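Long-range contact in urocanate hydratase (Paenibacillus sp. Soil724D2, PDB 7NED), which probably adds water to thiourocanate, and to urocanate, with the help of bound NAD+ in the bacterial breakdown of ergothioneine: residues R287-L301 against I317-D331. Residues are numbered along the deposited sequence; the frame is centred on the assembly and turned at random.
Sequences RDAGASIAVEVEAML and IRSQAKEYGVQNAFD
Ala294 and Ala321 mark where segment 287-301 of helix 282-305 meets helix 317-323: their CA atoms lie 4.4 Å apart, and the axes of these segments pass 8.1 Å from each other at a signed crossing angle of -108°. The short helix ends in a Schellman motif, with Val326 N hydrogen-bonded to Ala321 O, Gly325 N to Lys322 O, and Gly325 at positive phi. No hydrogen bond joins the segments, so the contact is one of packing. Tyr324 lays its ring flat on the long helix; Gly290 CA sits 3.5 Å from the ring centroid, 4° off the normal, a CH-pi contact possible because no side chain intervenes. Ala321 CB meets Val297 CG2 at 3.5 Å, and Ile317 CG1 packs on that same methyl and on Ile293 CG2. With CG1 anti to the backbone N (chi1 -178°), Val326 brings this methyl against Leu301 CD1, a tight 3.4 Å, while its CG2 lies on Ala294 CB. Glu296 passes its carboxylate across Ile317 CD1, and its OE1 is hydrogen-bonded to Tyr264 OH; the side chain of Glu296 lies about 5 Å from the bound NAD. In this Rossmann-like domain, helix 282-305 packs against helix 234-243, while Met300 and Ile317 both touch strand 309-312 of the parallel sheet.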
ATOM      1  N   ARG A 287     -21.429  -2.871 -21.405  1.00 27.70           N
ATOM      2  CA  ARG A 287     -22.668  -2.101 -21.320  1.00 28.50           C
ATOM      3  C   ARG A 287     -23.843  -3.033 -21.080  1.00 23.98           C
ATOM      4  O   ARG A 287     -24.737  -2.721 -20.296  1.00 27.98           O
ATOM      5  CB  ARG A 287     -22.908  -1.281 -22.595  1.00 29.80           C
ATOM      6  CG  ARG A 287     -22.245   0.105 -22.557  1.00 32.47           C
ATOM      7  CD  ARG A 287     -22.479   0.918 -23.835  1.00 35.93           C
ATOM      8  NE  ARG A 287     -22.016   0.181 -25.001  1.00 37.58           N
ATOM      9  CZ  ARG A 287     -20.816   0.339 -25.558  1.00 44.90           C
ATOM     10  NH1 ARG A 287     -19.956   1.223 -25.051  1.00 40.60           N
ATOM     11  NH2 ARG A 287     -20.472  -0.400 -26.613  1.00 37.28           N
ATOM     12  N   ASP A 288     -23.873  -4.158 -21.783  1.00 25.23           N
ATOM     13  CA  ASP A 288     -24.982  -5.091 -21.607  1.00 25.77           C
ATOM     14  C   ASP A 288     -24.985  -5.685 -20.204  1.00 27.49           C
ATOM     15  O   ASP A 288     -26.055  -5.909 -19.620  1.00 27.21           O
ATOM     16  CB  ASP A 288     -24.912  -6.198 -22.663  1.00 26.66           C
ATOM     17  CG  ASP A 288     -25.237  -5.693 -24.075  1.00 32.34           C
ATOM     18  OD1 ASP A 288     -25.877  -4.619 -24.181  1.00 33.16           O
ATOM     19  OD2 ASP A 288     -24.866  -6.377 -25.060  1.00 30.41           O
ATOM     20  N   ALA A 289     -23.803  -6.006 -19.673  1.00 24.62           N
ATOM     21  CA  ALA A 289     -23.727  -6.577 -18.329  1.00 26.90           C
ATOM     22  C   ALA A 289     -24.166  -5.564 -17.287  1.00 24.71           C
ATOM     23  O   ALA A 289     -24.891  -5.896 -16.333  1.00 26.27           O
ATOM     24  CB  ALA A 289     -22.303  -7.045 -18.050  1.00 22.21           C
ATOM     25  N   GLY A 290     -23.739  -4.318 -17.460  1.00 24.54           N
ATOM     26  CA  GLY A 290     -24.105  -3.281 -16.516  1.00 27.22           C
ATOM     27  C   GLY A 290     -25.589  -2.992 -16.545  1.00 26.56           C
ATOM     28  O   GLY A 290     -26.215  -2.797 -15.496  1.00 24.98           O
ATOM     29  N   ALA A 291     -26.183  -3.003 -17.741  1.00 26.22           N
ATOM     30  CA  ALA A 291     -27.626  -2.813 -17.826  1.00 25.42           C
ATOM     31  C   ALA A 291     -28.371  -3.956 -17.143  1.00 24.29           C
ATOM     32  O   ALA A 291     -29.405  -3.729 -16.491  1.00 26.31           O
ATOM     33  CB  ALA A 291     -28.056  -2.696 -19.287  1.00 23.81           C
ATOM     34  N   SER A 292     -27.890  -5.196 -17.313  1.00 22.63           N
ATOM     35  CA  SER A 292     -28.569  -6.340 -16.685  1.00 26.73           C
ATOM     36  C   SER A 292     -28.416  -6.305 -15.165  1.00 23.84           C
ATOM     37  O   SER A 292     -29.355  -6.626 -14.434  1.00 23.58           O
ATOM     38  CB  SER A 292     -28.039  -7.659 -17.239  1.00 25.63           C
ATOM     39  OG  SER A 292     -28.479  -7.910 -18.563  1.00 25.33           O
ATOM     40  N   ILE A 293     -27.240  -5.908 -14.665  1.00 22.67           N
ATOM     41  CA  ILE A 293     -27.096  -5.725 -13.224  1.00 21.67           C
ATOM     42  C   ILE A 293     -28.073  -4.673 -12.723  1.00 21.65           C
ATOM     43  O   ILE A 293     -28.688  -4.833 -11.664  1.00 22.21           O
ATOM     44  CB  ILE A 293     -25.644  -5.361 -12.879  1.00 19.35           C
ATOM     45  CG1 ILE A 293     -24.745  -6.607 -12.988  1.00 18.90           C
ATOM     46  CG2 ILE A 293     -25.593  -4.664 -11.524  1.00 19.79           C
ATOM     47  CD1 ILE A 293     -23.251  -6.243 -12.948  1.00 24.66           C
ATOM     48  N   ALA A 294     -28.227  -3.570 -13.468  1.00 21.67           N
ATOM     49  CA  ALA A 294     -29.185  -2.545 -13.067  1.00 22.74           C
ATOM     50  C   ALA A 294     -30.608  -3.117 -12.953  1.00 24.11           C
ATOM     51  O   ALA A 294     -31.336  -2.827 -11.991  1.00 26.99           O
ATOM     52  CB  ALA A 294     -29.132  -1.382 -14.067  1.00 25.13           C
ATOM     53  N   VAL A 295     -31.020  -3.931 -13.922  1.00 24.58           N
ATOM     54  CA  VAL A 295     -32.332  -4.580 -13.859  1.00 29.43           C
ATOM     55  C   VAL A 295     -32.447  -5.469 -12.621  1.00 25.98           C
ATOM     56  O   VAL A 295     -33.483  -5.493 -11.934  1.00 26.93           O
ATOM     57  CB  VAL A 295     -32.580  -5.396 -15.139  1.00 26.15           C
ATOM     58  CG1 VAL A 295     -33.771  -6.297 -14.941  1.00 27.42           C
ATOM     59  CG2 VAL A 295     -32.784  -4.472 -16.325  1.00 30.99           C
ATOM     60  N   GLU A 296     -31.412  -6.258 -12.357  1.00 23.11           N
ATOM     61  CA  GLU A 296     -31.448  -7.139 -11.205  1.00 26.81           C
ATOM     62  C   GLU A 296     -31.578  -6.344  -9.912  1.00 24.11           C
ATOM     63  O   GLU A 296     -32.383  -6.696  -9.044  1.00 25.80           O
ATOM     64  CB  GLU A 296     -30.203  -8.038 -11.167  1.00 24.24           C
ATOM     65  CG  GLU A 296     -30.251  -8.992  -9.979  1.00 19.50           C
ATOM     66  CD  GLU A 296     -29.048  -9.917  -9.865  1.00 26.08           C
ATOM     67  OE1 GLU A 296     -28.154  -9.954 -10.773  1.00 23.63           O
ATOM     68  OE2 GLU A 296     -29.014 -10.613  -8.840  1.00 20.56           O
ATOM     69  N   VAL A 297     -30.806  -5.272  -9.757  1.00 21.66           N
ATOM     70  CA  VAL A 297     -30.863  -4.522  -8.508  1.00 23.49           C
ATOM     71  C   VAL A 297     -32.180  -3.751  -8.382  1.00 25.22           C
ATOM     72  O   VAL A 297     -32.694  -3.556  -7.275  1.00 24.27           O
ATOM     73  CB  VAL A 297     -29.651  -3.581  -8.390  1.00 24.73           C
ATOM     74  CG1 VAL A 297     -29.829  -2.642  -7.207  1.00 21.75           C
ATOM     75  CG2 VAL A 297     -28.370  -4.386  -8.283  1.00 23.20           C
ATOM     76  N   GLU A 298     -32.742  -3.281  -9.492  1.00 28.00           N
ATOM     77  CA  GLU A 298     -34.084  -2.709  -9.422  1.00 26.64           C
ATOM     78  C   GLU A 298     -35.070  -3.716  -8.847  1.00 25.38           C
ATOM     79  O   GLU A 298     -35.896  -3.389  -7.990  1.00 28.30           O
ATOM     80  CB  GLU A 298     -34.545  -2.275 -10.810  1.00 30.41           C
ATOM     81  CG  GLU A 298     -34.027  -0.917 -11.217  1.00 30.62           C
ATOM     82  CD  GLU A 298     -34.619   0.179 -10.353  1.00 38.75           C
ATOM     83  OE1 GLU A 298     -35.850   0.425 -10.420  1.00 44.63           O
ATOM     84  OE2 GLU A 298     -33.827   0.867  -9.671  1.00 43.58           O
ATOM     85  N   ALA A 299     -34.999  -4.952  -9.321  1.00 24.95           N
ATOM     86  CA  ALA A 299     -35.835  -6.006  -8.758  1.00 24.96           C
ATOM     87  C   ALA A 299     -35.547  -6.200  -7.269  1.00 26.65           C
ATOM     88  O   ALA A 299     -36.472  -6.321  -6.456  1.00 25.44           O
ATOM     89  CB  ALA A 299     -35.630  -7.296  -9.553  1.00 22.27           C
ATOM     90  N   MET A 300     -34.264  -6.235  -6.890  1.00 23.96           N
ATOM     91  CA  MET A 300     -33.910  -6.318  -5.475  1.00 25.64           C
ATOM     92  C   MET A 300     -34.510  -5.164  -4.693  1.00 23.98           C
ATOM     93  O   MET A 300     -35.007  -5.351  -3.574  1.00 23.98           O
ATOM     94  CB  MET A 300     -32.383  -6.345  -5.335  1.00 23.30           C
ATOM     95  CG  MET A 300     -31.797  -7.563  -6.049  1.00 25.45           C
ATOM     96  SD  MET A 300     -29.985  -7.650  -5.926  1.00 24.10           S
ATOM     97  CE  MET A 300     -29.684  -7.643  -4.160  1.00 20.78           C
ATOM     98  N   LEU A 301     -34.473  -3.980  -5.239  1.00 23.32           N
ATOM     99  CA  LEU A 301     -35.011  -2.825  -4.563  1.00 23.70           C
ATOM    100  C   LEU A 301     -36.540  -2.972  -4.399  1.00 25.19           C
ATOM    101  O   LEU A 301     -37.065  -2.677  -3.393  1.00 26.97           O
ATOM    102  CB  LEU A 301     -34.632  -1.547  -5.295  1.00 25.44           C
ATOM    103  CG  LEU A 301     -33.234  -0.976  -5.094  1.00 26.45           C
ATOM    104  CD1 LEU A 301     -32.923   0.038  -6.149  1.00 29.18           C
ATOM    105  CD2 LEU A 301     -33.033  -0.421  -3.717  1.00 25.21           C
ATOM    106  N   ILE A 317     -22.177  -5.164  -6.395  1.00 16.24           N
ATOM    107  CA  ILE A 317     -23.319  -5.135  -7.292  1.00 18.90           C
ATOM    108  C   ILE A 317     -24.024  -3.779  -7.186  1.00 19.75           C
ATOM    109  O   ILE A 317     -24.522  -3.264  -8.190  1.00 17.56           O
ATOM    110  CB  ILE A 317     -24.283  -6.306  -7.041  1.00 19.06           C
ATOM    111  CG1 ILE A 317     -25.276  -6.377  -8.211  1.00 19.14           C
ATOM    112  CG2 ILE A 317     -25.010  -6.054  -5.743  1.00 18.89           C
ATOM    113  CD1 ILE A 317     -26.198  -7.626  -8.248  1.00 20.12           C
ATOM    114  N   ARG A 318     -24.042  -3.151  -5.990  1.00 19.26           N
ATOM    115  CA  ARG A 318     -24.727  -1.864  -5.873  1.00 19.61           C
ATOM    116  C   ARG A 318     -23.938  -0.780  -6.585  1.00 24.81           C
ATOM    117  O   ARG A 318     -24.521   0.074  -7.271  1.00 21.64           O
ATOM    118  CB  ARG A 318     -24.944  -1.480  -4.404  1.00 17.27           C
ATOM    119  CG  ARG A 318     -25.923  -2.403  -3.629  1.00 18.09           C
ATOM    120  CD  ARG A 318     -25.777  -2.150  -2.126  1.00 16.63           C
ATOM    121  NE  ARG A 318     -24.371  -2.242  -1.760  1.00 19.44           N
ATOM    122  CZ  ARG A 318     -23.820  -1.627  -0.716  1.00 21.52           C
ATOM    123  NH1 ARG A 318     -24.565  -0.892   0.090  1.00 18.69           N
ATOM    124  NH2 ARG A 318     -22.505  -1.712  -0.494  1.00 19.64           N
ATOM    125  N   SER A 319     -22.603  -0.801  -6.433  1.00 17.85           N
ATOM    126  CA  SER A 319     -21.759   0.139  -7.157  1.00 24.14           C
ATOM    127  C   SER A 319     -22.014   0.049  -8.651  1.00 24.37           C
ATOM    128  O   SER A 319     -22.196   1.073  -9.314  1.00 24.99           O
ATOM    129  CB  SER A 319     -20.277  -0.113  -6.844  1.00 21.54           C
ATOM    130  OG  SER A 319     -20.048  -0.117  -5.443  1.00 28.79           O
ATOM    131  N   GLN A 320     -22.024  -1.173  -9.202  1.00 21.92           N
ATOM    132  CA  GLN A 320     -22.290  -1.327 -10.631  1.00 20.97           C
ATOM    133  C   GLN A 320     -23.676  -0.793 -10.969  1.00 27.84           C
ATOM    134  O   GLN A 320     -23.835   0.029 -11.879  1.00 27.69           O
ATOM    135  CB  GLN A 320     -22.152  -2.788 -11.054  1.00 23.89           C
ATOM    136  CG  GLN A 320     -20.773  -3.382 -10.842  1.00 24.51           C
ATOM    137  CD  GLN A 320     -19.786  -2.962 -11.915  1.00 28.69           C
ATOM    138  OE1 GLN A 320     -19.893  -1.864 -12.478  1.00 27.60           O
ATOM    139  NE2 GLN A 320     -18.818  -3.828 -12.206  1.00 22.33           N
ATOM    140  N   ALA A 321     -24.688  -1.212 -10.208  1.00 26.52           N
ATOM    141  CA  ALA A 321     -26.049  -0.762 -10.486  1.00 25.45           C
ATOM    142  C   ALA A 321     -26.145   0.763 -10.497  1.00 26.10           C
ATOM    143  O   ALA A 321     -26.818   1.339 -11.353  1.00 26.50           O
ATOM    144  CB  ALA A 321     -27.023  -1.351  -9.460  1.00 22.09           C
ATOM    145  N   LYS A 322     -25.501   1.436  -9.542  1.00 26.48           N
ATOM    146  CA  LYS A 322     -25.567   2.893  -9.514  1.00 28.64           C
ATOM    147  C   LYS A 322     -24.963   3.488 -10.777  1.00 31.11           C
ATOM    148  O   LYS A 322     -25.566   4.364 -11.408  1.00 31.30           O
ATOM    149  CB  LYS A 322     -24.864   3.455  -8.279  1.00 27.85           C
ATOM    150  CG  LYS A 322     -25.075   4.978  -8.147  1.00 27.39           C
ATOM    151  CD  LYS A 322     -24.512   5.499  -6.848  1.00 33.05           C
ATOM    152  CE  LYS A 322     -24.520   7.034  -6.828  1.00 40.55           C
ATOM    153  NZ  LYS A 322     -25.832   7.510  -6.308  1.00 44.28           N
ATOM    154  N   GLU A 323     -23.766   3.016 -11.157  1.00 28.21           N
ATOM    155  CA  GLU A 323     -23.114   3.449 -12.390  1.00 26.97           C
ATOM    156  C   GLU A 323     -24.028   3.297 -13.601  1.00 32.70           C
ATOM    157  O   GLU A 323     -23.941   4.073 -14.559  1.00 28.09           O
ATOM    158  CB  GLU A 323     -21.830   2.636 -12.594  1.00 25.94           C
ATOM    159  CG  GLU A 323     -21.147   2.829 -13.943  1.00 30.68           C
ATOM    160  CD  GLU A 323     -20.514   4.194 -14.082  1.00 41.98           C
ATOM    161  OE1 GLU A 323     -20.386   4.902 -13.045  1.00 35.50           O
ATOM    162  OE2 GLU A 323     -20.146   4.548 -15.235  1.00 46.98           O
ATOM    163  N   TYR A 324     -24.894   2.292 -13.603  1.00 24.89           N
ATOM    164  CA  TYR A 324     -25.772   2.090 -14.747  1.00 28.27           C
ATOM    165  C   TYR A 324     -27.178   2.592 -14.478  1.00 29.89           C
ATOM    166  O   TYR A 324     -28.134   2.117 -15.092  1.00 24.95           O
ATOM    167  CB  TYR A 324     -25.767   0.625 -15.182  1.00 25.27           C
ATOM    168  CG  TYR A 324     -24.503   0.312 -15.949  1.00 26.67           C
ATOM    169  CD1 TYR A 324     -24.512   0.221 -17.343  1.00 27.44           C
ATOM    170  CD2 TYR A 324     -23.288   0.177 -15.288  1.00 27.92           C
ATOM    171  CE1 TYR A 324     -23.342  -0.044 -18.052  1.00 28.01           C
ATOM    172  CE2 TYR A 324     -22.103  -0.071 -15.986  1.00 26.96           C
ATOM    173  CZ  TYR A 324     -22.136  -0.183 -17.366  1.00 30.95           C
ATOM    174  OH  TYR A 324     -20.966  -0.440 -18.061  1.00 27.76           O
ATOM    175  N   GLY A 325     -27.314   3.551 -13.557  1.00 33.17           N
ATOM    176  CA  GLY A 325     -28.534   4.323 -13.427  1.00 33.37           C
ATOM    177  C   GLY A 325     -29.386   4.063 -12.202  1.00 36.84           C
ATOM    178  O   GLY A 325     -30.383   4.776 -12.015  1.00 34.43           O
ATOM    179  N   VAL A 326     -29.067   3.083 -11.357  1.00 33.52           N
ATOM    180  CA  VAL A 326     -29.903   2.814 -10.182  1.00 31.73           C
ATOM    181  C   VAL A 326     -29.434   3.770  -9.083  1.00 31.95           C
ATOM    182  O   VAL A 326     -28.517   3.486  -8.317  1.00 29.00           O
ATOM    183  CB  VAL A 326     -29.855   1.349  -9.760  1.00 27.03           C
ATOM    184  CG1 VAL A 326     -30.794   1.139  -8.573  1.00 29.88           C
ATOM    185  CG2 VAL A 326     -30.210   0.433 -10.933  1.00 22.71           C
ATOM    186  N   GLN A 327     -30.114   4.909  -8.971  1.00 30.13           N
ATOM    187  CA  GLN A 327     -29.611   5.974  -8.112  1.00 30.44           C
ATOM    188  C   GLN A 327     -29.697   5.626  -6.636  1.00 29.60           C
ATOM    189  O   GLN A 327     -28.837   6.047  -5.853  1.00 30.29           O
ATOM    190  CB  GLN A 327     -30.376   7.263  -8.399  1.00 35.73           C
ATOM    191  CG  GLN A 327     -29.863   7.995  -9.629  1.00 33.66           C
ATOM    192  N   ASN A 328     -30.734   4.885  -6.227  1.00 31.38           N
ATOM    193  CA  ASN A 328     -30.916   4.507  -4.832  1.00 28.84           C
ATOM    194  C   ASN A 328     -30.322   3.127  -4.531  1.00 31.64           C
ATOM    195  O   ASN A 328     -30.665   2.506  -3.518  1.00 26.17           O
ATOM    196  CB  ASN A 328     -32.408   4.541  -4.483  1.00 29.92           C
ATOM    197  CG  ASN A 328     -33.240   3.788  -5.471  1.00 35.72           C
ATOM    198  OD1 ASN A 328     -32.922   3.744  -6.668  1.00 40.58           O
ATOM    199  ND2 ASN A 328     -34.347   3.195  -4.992  1.00 41.58           N
ATOM    200  N   ALA A 329     -29.427   2.635  -5.390  1.00 28.52           N
ATOM    201  CA  ALA A 329     -28.853   1.314  -5.163  1.00 26.20           C
ATOM    202  C   ALA A 329     -28.294   1.169  -3.754  1.00 28.14           C
ATOM    203  O   ALA A 329     -28.359   0.085  -3.168  1.00 25.36           O
ATOM    204  CB  ALA A 329     -27.770   1.024  -6.209  1.00 23.53           C
ATOM    205  N   PHE A 330     -27.740   2.228  -3.186  1.00 22.54           N
ATOM    206  CA  PHE A 330     -27.142   2.054  -1.868  1.00 25.58           C
ATOM    207  C   PHE A 330     -28.157   2.158  -0.735  1.00 26.50           C
ATOM    208  O   PHE A 330     -27.766   2.158   0.437  1.00 25.82           O
ATOM    209  CB  PHE A 330     -25.984   3.031  -1.703  1.00 24.47           C
ATOM    210  CG  PHE A 330     -24.816   2.623  -2.496  1.00 24.32           C
ATOM    211  CD1 PHE A 330     -23.858   1.778  -1.950  1.00 21.94           C
ATOM    212  CD2 PHE A 330     -24.705   3.014  -3.817  1.00 25.55           C
ATOM    213  CE1 PHE A 330     -22.780   1.362  -2.707  1.00 21.85           C
ATOM    214  CE2 PHE A 330     -23.614   2.602  -4.595  1.00 27.57           C
ATOM    215  CZ  PHE A 330     -22.647   1.773  -4.025  1.00 25.49           C
ATOM    216  N   ASP A 331     -29.454   2.174  -1.068  1.00 28.06           N
ATOM    217  CA  ASP A 331     -30.477   1.862  -0.072  1.00 26.89           C
ATOM    218  C   ASP A 331     -30.358   0.419   0.410  1.00 24.83           C
ATOM    219  O   ASP A 331     -30.789   0.093   1.520  1.00 23.59           O
ATOM    220  CB  ASP A 331     -31.875   2.104  -0.659  1.00 27.97           C
ATOM    221  CG  ASP A 331     -32.221   3.593  -0.822  1.00 33.57           C
ATOM    222  OD1 ASP A 331     -31.448   4.477  -0.393  1.00 32.21           O
ATOM    223  OD2 ASP A 331     -33.270   3.864  -1.439  1.00 40.79           O
TER